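PA14 domain-containing protein (Clostridium clariflavum, PDB 6QDI) probably senses plant-biomass polysaccharides outside the cell through two tandem calcium-binding PA14 domains, as the sugar-binding part of a membrane-bound RsgI-like anti-sigma factor. Local coordinates at residues 74-78 against 103-107; 155-161 against 172-177; 221-227 against 261-267. One frame throughout, in Å; residues are numbered along the deposited sequence.

Contact 1: residues 74-78 against 103-107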
loop_
_atom_site.group_PDB
_atom_site.type_symbol
_atom_site.label_atom_id
_atom_site.label_comp_id
_atom_site.label_asym_id
_atom_site.label_seq_id
_atom_site.Cartn_x
_atom_site.Cartn_y
_atom_site.Cartn_z
ATOM N N TRP A 74 -10.021 6.203 14.713
ATOM C CA TRP A 74 -10.751 7.448 14.923
ATOM C C TRP A 74 -12.221 7.106 15.113
ATOM O O TRP A 74 -12.821 6.399 14.295
ATOM C CB TRP A 74 -10.647 8.415 13.723
ATOM C CG TRP A 74 -9.341 9.006 13.341
ATOM C CD1 TRP A 74 -8.940 10.291 13.565
ATOM C CD2 TRP A 74 -8.280 8.406 12.591
ATOM N NE1 TRP A 74 -7.728 10.522 13.013
ATOM C CE2 TRP A 74 -7.272 9.381 12.439
ATOM C CE3 TRP A 74 -8.065 7.127 12.061
ATOM C CZ2 TRP A 74 -6.108 9.140 11.720
ATOM C CZ3 TRP A 74 -6.884 6.881 11.355
ATOM C CH2 TRP A 74 -5.936 7.889 11.181
ATOM N N ILE A 75 -12.824 7.665 16.172
ATOM C CA ILE A 75 -14.268 7.583 16.397
ATOM C C ILE A 75 -14.737 9.028 16.506
ATOM O O ILE A 75 -14.138 9.799 17.230
ATOM C CB ILE A 75 -14.629 6.818 17.697
ATOM C CG1 ILE A 75 -14.113 5.368 17.686
ATOM C CG2 ILE A 75 -16.137 6.885 17.929
ATOM C CD1 ILE A 75 -14.809 4.471 16.699
ATOM N N ASP A 76 -15.781 9.391 15.778
ATOM C CA ASP A 76 -16.286 10.760 15.774
ATOM C C ASP A 76 -15.190 11.751 15.408
ATOM O O ASP A 76 -15.105 12.867 15.949
ATOM C CB ASP A 76 -16.894 11.127 17.134
ATOM C CG ASP A 76 -17.672 12.446 17.104
ATOM O OD1 ASP A 76 -18.292 12.746 16.065
ATOM O OD2 ASP A 76 -17.661 13.146 18.114
ATOM N N ASN A 77 -14.305 11.334 14.514
ATOM C CA ASN A 77 -13.185 12.129 14.046
ATOM C C ASN A 77 -12.161 12.464 15.122
ATOM O O ASN A 77 -11.277 13.319 14.910
ATOM C CB ASN A 77 -13.670 13.343 13.258
ATOM C CG ASN A 77 -14.594 12.919 12.129
ATOM O OD1 ASN A 77 -14.173 12.274 11.192
ATOM N ND2 ASN A 77 -15.900 13.222 12.265
ATOM N N LYS A 78 -12.159 11.724 16.230
ATOM C CA LYS A 78 -11.171 11.876 17.254
ATOM C C LYS A 78 -10.273 10.634 17.195
ATOM O O LYS A 78 -10.781 9.490 17.257
ATOM C CB LYS A 78 -11.799 12.006 18.624
ATOM C CG LYS A 78 -10.765 12.205 19.719
ATOM C CD LYS A 78 -11.359 12.499 21.105
ATOM C CE LYS A 78 -11.774 13.942 21.305
ATOM N NZ LYS A 78 -10.663 14.954 21.256
ATOM N N LEU A 103 -25.319 8.350 14.773
ATOM C CA LEU A 103 -24.311 7.819 13.863
ATOM C C LEU A 103 -23.038 8.634 13.970
ATOM O O LEU A 103 -23.068 9.870 13.835
ATOM C CB LEU A 103 -24.776 7.895 12.415
ATOM C CG LEU A 103 -25.889 6.946 12.048
ATOM C CD1 LEU A 103 -26.526 7.353 10.721
ATOM C CD2 LEU A 103 -25.354 5.532 11.980
ATOM N N TYR A 104 -21.925 7.954 14.144
ATOM C CA TYR A 104 -20.629 8.582 14.237
ATOM C C TYR A 104 -19.699 8.057 13.167
ATOM O O TYR A 104 -19.737 6.893 12.815
ATOM C CB TYR A 104 -20.000 8.301 15.576
ATOM C CG TYR A 104 -20.754 8.909 16.737
ATOM C CD1 TYR A 104 -20.501 10.229 17.134
ATOM C CD2 TYR A 104 -21.678 8.187 17.469
ATOM C CE1 TYR A 104 -21.164 10.819 18.194
ATOM C CE2 TYR A 104 -22.338 8.760 18.550
ATOM C CZ TYR A 104 -22.074 10.076 18.913
ATOM O OH TYR A 104 -22.744 10.646 19.984
ATOM N N ASP A 105 -18.824 8.918 12.667
ATOM C CA ASP A 105 -17.780 8.461 11.790
ATOM C C ASP A 105 -16.870 7.466 12.516
ATOM O O ASP A 105 -16.592 7.618 13.710
ATOM C CB ASP A 105 -16.954 9.635 11.323
ATOM C CG ASP A 105 -17.735 10.538 10.389
ATOM O OD1 ASP A 105 -18.412 9.998 9.489
ATOM O OD2 ASP A 105 -17.632 11.736 10.530
ATOM N N ILE A 106 -16.388 6.493 11.761
ATOM C CA ILE A 106 -15.376 5.568 12.235
ATOM C C ILE A 106 -14.388 5.405 11.077
ATOM O O ILE A 106 -14.778 5.203 9.926
ATOM C CB ILE A 106 -15.941 4.205 12.737
ATOM C CG1 ILE A 106 -14.807 3.262 13.128
ATOM C CG2 ILE A 106 -16.878 3.578 11.725
ATOM C CD1 ILE A 106 -15.296 2.080 13.938
ATOM N N LYS A 107 -13.096 5.441 11.421
ATOM C CA LYS A 107 -12.005 5.134 10.493
ATOM C C LYS A 107 -10.984 4.318 11.235
ATOM O O LYS A 107 -10.569 4.717 12.347
ATOM C CB LYS A 107 -11.387 6.427 9.944
ATOM C CG LYS A 107 -10.202 6.166 9.028
ATOM C CD LYS A 107 -9.696 7.411 8.307
ATOM C CE LYS A 107 -9.309 8.551 9.199
ATOM N NZ LYS A 107 -8.778 9.698 8.412
HETATM O O HOH W 1 -18.956 11.648 13.687
HETATM O O HOH W 2 -13.951 8.969 12.982
HETATM O O HOH W 3 -15.065 11.942 8.712
#
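Asp105 O takes the backbone N-H of Asp76 at 2.8 Å (N to O), and the same carbonyl receives a weak bond from water 2, which in turn accepts the N-H of Asn77. The Asp105 carboxylate divides its two oxygens. OD2 accepts ND2 of Asn77 at 2.9 Å on its anti lone pair, nearly in the plane of the amide although amide and carboxylate planes stand 63° apart; OD1 forms a salt bridge with Lys52 of strand 44-53. Water 3 spans the other end of the amide, donating to Asn77 OD1 and weakly to Asp105 OD2. Water 1 accepts the N-H of Asp105 and donates to Asp76 OD1, which also lies 3.5 Å from Tyr104 CD1, at the ring edge. The tyrosine hydroxyl is bonded to the backbone N of Glu99. The Asp105 and water bonds fasten a type I' turn, closed by its own Ile75-Lys78 backbone bonds, that joins strands 71-75 and 78-83 as a tight beta hairpin in the first PA14 domain, laid antiparallel against strand 104-113. Trp74 and Lys107 form a hydrogen-bonded pair, Trp74 N reaching Lys107 O at 2.8 Å and Lys107 N reaching Trp74 O at 3.0 Å. Their side chains run alongside each other: a bend at chi3 (56°) in Lys107 lays CE on one face of the indole, 3.5 Å from the six-membered ring centroid, and holds NZ above the same ring at 4.2 Å from that centroid as a cation-pi contact. Across the sheet's other face, Ile75 CD1 meets Ile106 CD1 at 3.7 Å, beside Ile53 and Ile96.

Contact 2: residues 155-161 against 172-177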
loop_
_atom_site.group_PDB
_atom_site.type_symbol
_atom_site.label_atom_id
_atom_site.label_comp_id
_atom_site.label_asym_id
_atom_site.label_seq_id
_atom_site.Cartn_x
_atom_site.Cartn_y
_atom_site.Cartn_z
ATOM N N ILE A 155 -0.162 -3.380 -19.611
ATOM C CA ILE A 155 -0.394 -4.379 -18.580
ATOM C C ILE A 155 0.628 -4.412 -17.472
ATOM O O ILE A 155 0.447 -5.175 -16.503
ATOM C CB ILE A 155 -0.535 -5.805 -19.208
ATOM C CG1 ILE A 155 0.748 -6.265 -19.889
ATOM C CG2 ILE A 155 -1.747 -5.806 -20.154
ATOM C CD1 ILE A 155 0.673 -7.713 -20.344
ATOM N N GLY A 156 1.692 -3.605 -17.550
ATOM C CA GLY A 156 2.732 -3.597 -16.515
ATOM C C GLY A 156 4.105 -3.796 -17.114
ATOM O O GLY A 156 4.287 -3.896 -18.325
ATOM N N LEU A 157 5.106 -3.840 -16.220
ATOM C CA LEU A 157 6.477 -4.126 -16.599
ATOM C C LEU A 157 6.856 -5.538 -16.209
ATOM O O LEU A 157 6.364 -6.089 -15.222
ATOM C CB LEU A 157 7.479 -3.141 -15.950
ATOM C CG LEU A 157 7.367 -1.689 -16.418
ATOM C CD1 LEU A 157 8.326 -0.816 -15.627
ATOM C CD2 LEU A 157 7.588 -1.510 -17.905
ATOM N N PHE A 158 7.796 -6.121 -16.969
ATOM C CA PHE A 158 8.357 -7.409 -16.575
ATOM C C PHE A 158 9.247 -7.240 -15.345
ATOM O O PHE A 158 10.006 -6.288 -15.265
ATOM C CB PHE A 158 9.205 -7.906 -17.733
ATOM C CG PHE A 158 9.500 -9.328 -17.658
ATOM C CD1 PHE A 158 8.487 -10.267 -17.991
ATOM C CD2 PHE A 158 10.678 -9.797 -17.138
ATOM C CE1 PHE A 158 8.720 -11.622 -17.857
ATOM C CE2 PHE A 158 10.932 -11.154 -17.024
ATOM C CZ PHE A 158 9.948 -12.058 -17.396
ATOM N N TYR A 159 9.127 -8.168 -14.389
ATOM C CA TYR A 159 10.005 -8.160 -13.227
ATOM C C TYR A 159 10.835 -9.406 -13.112
ATOM O O TYR A 159 10.437 -10.491 -13.555
ATOM C CB TYR A 159 9.208 -8.019 -11.930
ATOM C CG TYR A 159 8.402 -9.197 -11.395
ATOM C CD1 TYR A 159 9.009 -10.269 -10.753
ATOM C CD2 TYR A 159 7.021 -9.201 -11.502
ATOM C CE1 TYR A 159 8.247 -11.280 -10.208
ATOM C CE2 TYR A 159 6.250 -10.205 -10.947
ATOM C CZ TYR A 159 6.867 -11.274 -10.315
ATOM O OH TYR A 159 6.086 -12.232 -9.749
ATOM N N GLU A 160 11.993 -9.225 -12.473
ATOM C CA GLU A 160 12.866 -10.326 -12.058
ATOM C C GLU A 160 13.247 -9.990 -10.613
ATOM O O GLU A 160 13.788 -8.907 -10.346
ATOM C CB GLU A 160 14.119 -10.402 -12.942
ATOM C CG GLU A 160 13.822 -10.723 -14.382
ATOM C CD GLU A 160 14.997 -10.361 -15.276
ATOM O OE1 GLU A 160 15.079 -9.213 -15.733
ATOM O OE2 GLU A 160 15.888 -11.220 -15.424
ATOM N N TYR A 161 12.938 -10.916 -9.680
ATOM C CA TYR A 161 13.264 -10.745 -8.254
ATOM C C TYR A 161 14.466 -11.614 -7.905
ATOM O O TYR A 161 14.482 -12.795 -8.235
ATOM C CB TYR A 161 12.086 -11.119 -7.377
ATOM C CG TYR A 161 10.806 -10.306 -7.528
ATOM C CD1 TYR A 161 10.788 -9.031 -8.074
ATOM C CD2 TYR A 161 9.599 -10.799 -7.078
ATOM C CE1 TYR A 161 9.625 -8.284 -8.194
ATOM C CE2 TYR A 161 8.429 -10.079 -7.186
ATOM C CZ TYR A 161 8.420 -8.815 -7.753
ATOM O OH TYR A 161 7.244 -8.144 -7.837
ATOM N N GLU A 172 12.267 -15.400 -9.070
ATOM C CA GLU A 172 10.926 -15.275 -9.599
ATOM C C GLU A 172 10.931 -14.257 -10.731
ATOM O O GLU A 172 11.734 -13.297 -10.698
ATOM C CB GLU A 172 9.985 -14.804 -8.499
ATOM C CG GLU A 172 8.499 -14.982 -8.776
ATOM C CD GLU A 172 7.659 -14.570 -7.592
ATOM O OE1 GLU A 172 7.758 -15.253 -6.584
ATOM O OE2 GLU A 172 6.970 -13.522 -7.636
ATOM N N LYS A 173 9.995 -14.419 -11.663
ATOM C CA LYS A 173 9.764 -13.446 -12.707
ATOM C C LYS A 173 8.289 -13.350 -12.953
ATOM O O LYS A 173 7.532 -14.258 -12.594
ATOM C CB LYS A 173 10.522 -13.792 -13.985
ATOM C CG LYS A 173 10.193 -15.116 -14.626
ATOM C CD LYS A 173 11.147 -15.444 -15.773
ATOM C CE LYS A 173 10.701 -16.708 -16.500
ATOM N NZ LYS A 173 10.815 -17.916 -15.642
ATOM N N GLY A 174 7.873 -12.272 -13.603
ATOM C CA GLY A 174 6.459 -12.044 -13.832
ATOM C C GLY A 174 6.213 -10.655 -14.345
ATOM O O GLY A 174 7.115 -10.031 -14.908
ATOM N N ILE A 175 4.989 -10.161 -14.163
ATOM C CA ILE A 175 4.581 -8.810 -14.526
ATOM C C ILE A 175 4.073 -8.083 -13.279
ATOM O O ILE A 175 3.251 -8.623 -12.534
ATOM C CB ILE A 175 3.521 -8.823 -15.647
ATOM C CG1 ILE A 175 4.156 -9.346 -16.937
ATOM C CG2 ILE A 175 2.960 -7.392 -15.838
ATOM C CD1 ILE A 175 3.187 -9.604 -18.055
ATOM N N ASP A 176 4.588 -6.868 -13.048
ATOM C CA ASP A 176 4.080 -5.952 -12.013
ATOM C C ASP A 176 3.291 -4.838 -12.682
ATOM O O ASP A 176 3.770 -4.212 -13.607
ATOM C CB ASP A 176 5.246 -5.348 -11.191
ATOM C CG ASP A 176 5.700 -6.243 -10.056
ATOM O OD1 ASP A 176 4.818 -6.862 -9.428
ATOM O OD2 ASP A 176 6.930 -6.328 -9.800
ATOM N N SER A 177 2.060 -4.643 -12.213
ATOM C CA SER A 177 1.146 -3.692 -12.824
ATOM C C SER A 177 1.680 -2.262 -12.863
ATOM O O SER A 177 1.513 -1.545 -13.853
ATOM C CB SER A 177 -0.160 -3.759 -12.043
ATOM O OG SER A 177 -0.722 -5.052 -12.212
#
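Strands 157-161 and 172-176 run antiparallel, with 147° between their directions and axes approaching to 4.4 Å. Leu157 with Asp176, Tyr159 with Gly174 and Tyr161 with Glu172 are hydrogen-bonded pairs, and Tyr159 N to Gly174 O is 2.8 Å. Gly156 CA lies close against Asp176 O, and Gly174 passes directly under the Tyr159 ring. The Tyr159 ring lies flat over the backbone of Lys173 and Gly174, with Gly174 CA 3.7 Å from its centroid. CG of Tyr159 sits between the backbone N and carbonyl carbon (chi1 74°), which folds the ring across the neighbouring strand and carries OH to Glu172 OE2, a 2.6 Å bond on the anti lone pair. The ring of Tyr161 covers the opposite face of Tyr159, and its OH donates to Asp176 OD2 at 2.7 Å, here on the syn lone pair. The same OD2 also accepts from Trp202 NE1, while Arg40 of the first PA14 domain forms a salt bridge with OD1. On the other sheet face Phe158 lies alongside Lys173, CZ 3.9 Å from CB, and Gly174 O lies over one face of the phenyl ring. This is the opening beta hairpin of the second PA14 domain, set where the first domain, with its Asp10 and Asp42 calcium site, comes against it.

Contact 3: residues 221-227 against 261-267. With CA (calcium ion), chain E.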
loop_
_atom_site.group_PDB
_atom_site.type_symbol
_atom_site.label_atom_id
_atom_site.label_comp_id
_atom_site.label_asym_id
_atom_site.label_seq_id
_atom_site.Cartn_x
_atom_site.Cartn_y
_atom_site.Cartn_z
ATOM N N ASP A 221 14.375 3.323 -1.434
ATOM C CA ASP A 221 15.085 2.974 -0.201
ATOM C C ASP A 221 15.609 1.571 -0.525
ATOM O O ASP A 221 14.796 0.641 -0.533
ATOM C CB ASP A 221 14.135 2.924 0.991
ATOM C CG ASP A 221 14.777 2.376 2.235
ATOM O OD1 ASP A 221 15.914 1.796 2.122
ATOM O OD2 ASP A 221 14.172 2.502 3.313
ATOM N N ASP A 222 16.884 1.383 -0.907
ATOM C CA ASP A 222 17.987 2.296 -0.723
ATOM C C ASP A 222 18.974 2.430 -1.870
ATOM O O ASP A 222 19.948 3.155 -1.724
ATOM C CB ASP A 222 18.719 2.029 0.616
ATOM C CG ASP A 222 19.175 0.624 0.732
ATOM O OD1 ASP A 222 20.195 0.273 0.061
ATOM O OD2 ASP A 222 18.556 -0.188 1.463
ATOM N N GLY A 223 18.714 1.796 -3.005
ATOM C CA GLY A 223 19.477 2.081 -4.213
ATOM C C GLY A 223 18.617 1.849 -5.434
ATOM O O GLY A 223 17.716 0.997 -5.416
ATOM N N ALA A 224 18.886 2.610 -6.490
ATOM C CA ALA A 224 18.134 2.483 -7.726
ATOM C C ALA A 224 18.923 3.068 -8.855
ATOM O O ALA A 224 19.713 3.995 -8.685
ATOM C CB ALA A 224 16.782 3.155 -7.642
ATOM N N SER A 225 18.647 2.537 -10.051
ATOM C CA SER A 225 19.155 3.086 -11.295
ATOM C C SER A 225 18.071 3.027 -12.349
ATOM O O SER A 225 17.347 2.044 -12.438
ATOM C CB SER A 225 20.405 2.362 -11.783
ATOM O OG SER A 225 21.513 2.655 -10.902
ATOM N N LEU A 226 17.978 4.092 -13.133
ATOM C CA LEU A 226 16.988 4.167 -14.190
ATOM C C LEU A 226 17.627 4.422 -15.541
ATOM O O LEU A 226 18.314 5.440 -15.743
ATOM C CB LEU A 226 15.990 5.304 -13.940
ATOM C CG LEU A 226 14.876 5.436 -14.969
ATOM C CD1 LEU A 226 13.880 4.280 -14.883
ATOM C CD2 LEU A 226 14.129 6.747 -14.771
ATOM N N TRP A 227 17.362 3.503 -16.465
ATOM C CA TRP A 227 17.773 3.590 -17.872
ATOM C C TRP A 227 16.537 3.907 -18.707
ATOM O O TRP A 227 15.515 3.223 -18.613
ATOM C CB TRP A 227 18.342 2.252 -18.341
ATOM C CG TRP A 227 19.587 1.847 -17.658
ATOM C CD1 TRP A 227 19.735 1.283 -16.419
ATOM C CD2 TRP A 227 20.932 1.996 -18.176
ATOM N NE1 TRP A 227 21.065 1.037 -16.164
ATOM C CE2 TRP A 227 21.821 1.457 -17.218
ATOM C CE3 TRP A 227 21.461 2.486 -19.372
ATOM C CZ2 TRP A 227 23.208 1.441 -17.406
ATOM C CZ3 TRP A 227 22.830 2.452 -19.573
ATOM C CH2 TRP A 227 23.688 1.924 -18.592
ATOM N N MET A 261 14.620 0.340 -18.156
ATOM C CA MET A 261 15.188 -0.665 -17.239
ATOM C C MET A 261 15.353 0.054 -15.909
ATOM O O MET A 261 16.061 1.061 -15.812
ATOM C CB MET A 261 16.521 -1.206 -17.733
ATOM C CG MET A 261 17.112 -2.251 -16.791
ATOM S SD MET A 261 18.674 -2.924 -17.325
ATOM C CE MET A 261 18.264 -3.730 -18.816
ATOM N N LEU A 262 14.660 -0.452 -14.886
ATOM C CA LEU A 262 14.692 0.121 -13.547
ATOM C C LEU A 262 15.261 -0.946 -12.638
ATOM O O LEU A 262 14.692 -2.047 -12.508
ATOM C CB LEU A 262 13.309 0.580 -13.113
ATOM C CG LEU A 262 13.176 1.095 -11.697
ATOM C CD1 LEU A 262 14.007 2.304 -11.431
ATOM C CD2 LEU A 262 11.724 1.370 -11.389
ATOM N N LEU A 263 16.397 -0.638 -12.021
ATOM C CA LEU A 263 17.066 -1.550 -11.087
ATOM C C LEU A 263 16.881 -0.993 -9.681
ATOM O O LEU A 263 16.963 0.206 -9.478
ATOM C CB LEU A 263 18.572 -1.644 -11.392
ATOM C CG LEU A 263 19.019 -2.154 -12.766
ATOM C CD1 LEU A 263 18.106 -3.225 -13.332
ATOM C CD2 LEU A 263 19.164 -1.057 -13.809
ATOM N N TYR A 264 16.629 -1.892 -8.738
ATOM C CA TYR A 264 16.312 -1.511 -7.371
ATOM C C TYR A 264 16.971 -2.455 -6.392
ATOM O O TYR A 264 17.047 -3.655 -6.661
ATOM C CB TYR A 264 14.761 -1.555 -7.198
ATOM C CG TYR A 264 14.408 -1.532 -5.738
ATOM C CD1 TYR A 264 14.566 -0.371 -4.973
ATOM C CD2 TYR A 264 14.128 -2.703 -5.082
ATOM C CE1 TYR A 264 14.443 -0.414 -3.606
ATOM C CE2 TYR A 264 14.032 -2.737 -3.714
ATOM C CZ TYR A 264 14.204 -1.591 -2.974
ATOM O OH TYR A 264 14.105 -1.670 -1.591
ATOM N N ARG A 265 17.384 -1.940 -5.221
ATOM C CA ARG A 265 17.853 -2.815 -4.168
ATOM C C ARG A 265 17.482 -2.301 -2.782
ATOM O O ARG A 265 17.417 -1.080 -2.532
ATOM C CB ARG A 265 19.371 -2.980 -4.230
ATOM C CG ARG A 265 20.131 -1.736 -3.876
ATOM C CD ARG A 265 21.501 -1.654 -4.423
ATOM N NE ARG A 265 22.324 -2.800 -4.168
ATOM C CZ ARG A 265 23.651 -2.767 -4.216
ATOM N NH1 ARG A 265 24.296 -1.636 -4.408
ATOM N NH2 ARG A 265 24.316 -3.887 -4.028
ATOM N N ASN A 266 17.287 -3.269 -1.898
ATOM C CA ASN A 266 17.303 -3.024 -0.449
ATOM C C ASN A 266 18.575 -3.681 0.059
ATOM O O ASN A 266 18.838 -4.846 -0.236
ATOM C CB ASN A 266 16.091 -3.649 0.244
ATOM C CG ASN A 266 15.951 -3.179 1.690
ATOM O OD1 ASN A 266 16.725 -2.344 2.159
ATOM N ND2 ASN A 266 14.971 -3.700 2.399
ATOM N N THR A 267 19.349 -2.946 0.851
ATOM C CA THR A 267 20.564 -3.471 1.459
ATOM C C THR A 267 20.464 -3.619 2.979
ATOM O O THR A 267 21.424 -4.043 3.609
ATOM C CB THR A 267 21.813 -2.649 1.082
ATOM O OG1 THR A 267 21.676 -1.313 1.565
ATOM C CG2 THR A 267 22.075 -2.663 -0.416
HETATM CA CA CA E . 16.846 -0.128 3.138
#
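Asp222 OD2 is gripped twice, binding the calcium ion at 2.4 Å and accepting the backbone N-H of Thr267 on its syn lone pair in an almost straight bond (178°). OD1 of the same carboxylate takes the hydroxyl OG1 of Thr267 at 2.6 Å, met from above the carboxylate plane, so both oxygens are engaged and the group is fixed in rotation. CG of Asp222 lies between its backbone N and carbonyl carbon (chi1 55°), which swings the carboxylate across to the end of the partner strand. Asn266 OD1 closes on the same ion at 2.4 Å, its amide turned 66° from the Asp222 carboxylate; ND2 is held by Leu269 O, an anchor that orients the ligand oxygen. Asp221 OD1 is the third ligand from the two segments, and Gly268 and Ala270 supply backbone oxygens. The peptide bond joining the two aspartates is cis. Asp221 O accepts the Tyr264 hydroxyl at 2.6 Å, at the edge of the phenol ring. Asp222 N and Gly223 N both donate to Arg265 O, a classic beta bulge at the calcium end of an otherwise regular antiparallel pairing.

At the far end Trp227 is bordered by Leu263, whose CD2 approaches CD1 of the indole to 3.6 Å, and Met261 SD stands obliquely to the five-membered ring, a Met-aromatic contact. On the opposite sheet face Leu226 CD1 and Leu262 CD1 meet at 4.0 Å. Strand 223-228 lies between strands 257-266 and 231-240, while strand 198-207 flanks 257-266 on its other side and Ile273 of strand 271-279, in the domain's other sheet, packs on Ala224 and Tyr264.

Contacts 2 and 3 belong to one sheet of the second PA14 domain: their centres are 15 Å apart and their nearest atoms about 6 Å, with strand 198-207 lying between the paired strands and Trp202 reaching both. Contact 1 is in the first PA14 domain, its centre 39 Å from that of contact 2 and 40 Å from that of contact 3. Contact 3 supplies three calcium ligands directly. In contact 2 the side chain of Tyr161 is about 9 Å from a bound calcium ion and about 7 Å from the side chain of Asp42, and that of Asp176 about 7 Å from the side chain of Asp10, across the domain boundary. Contact 1 lies away from the calcium sites.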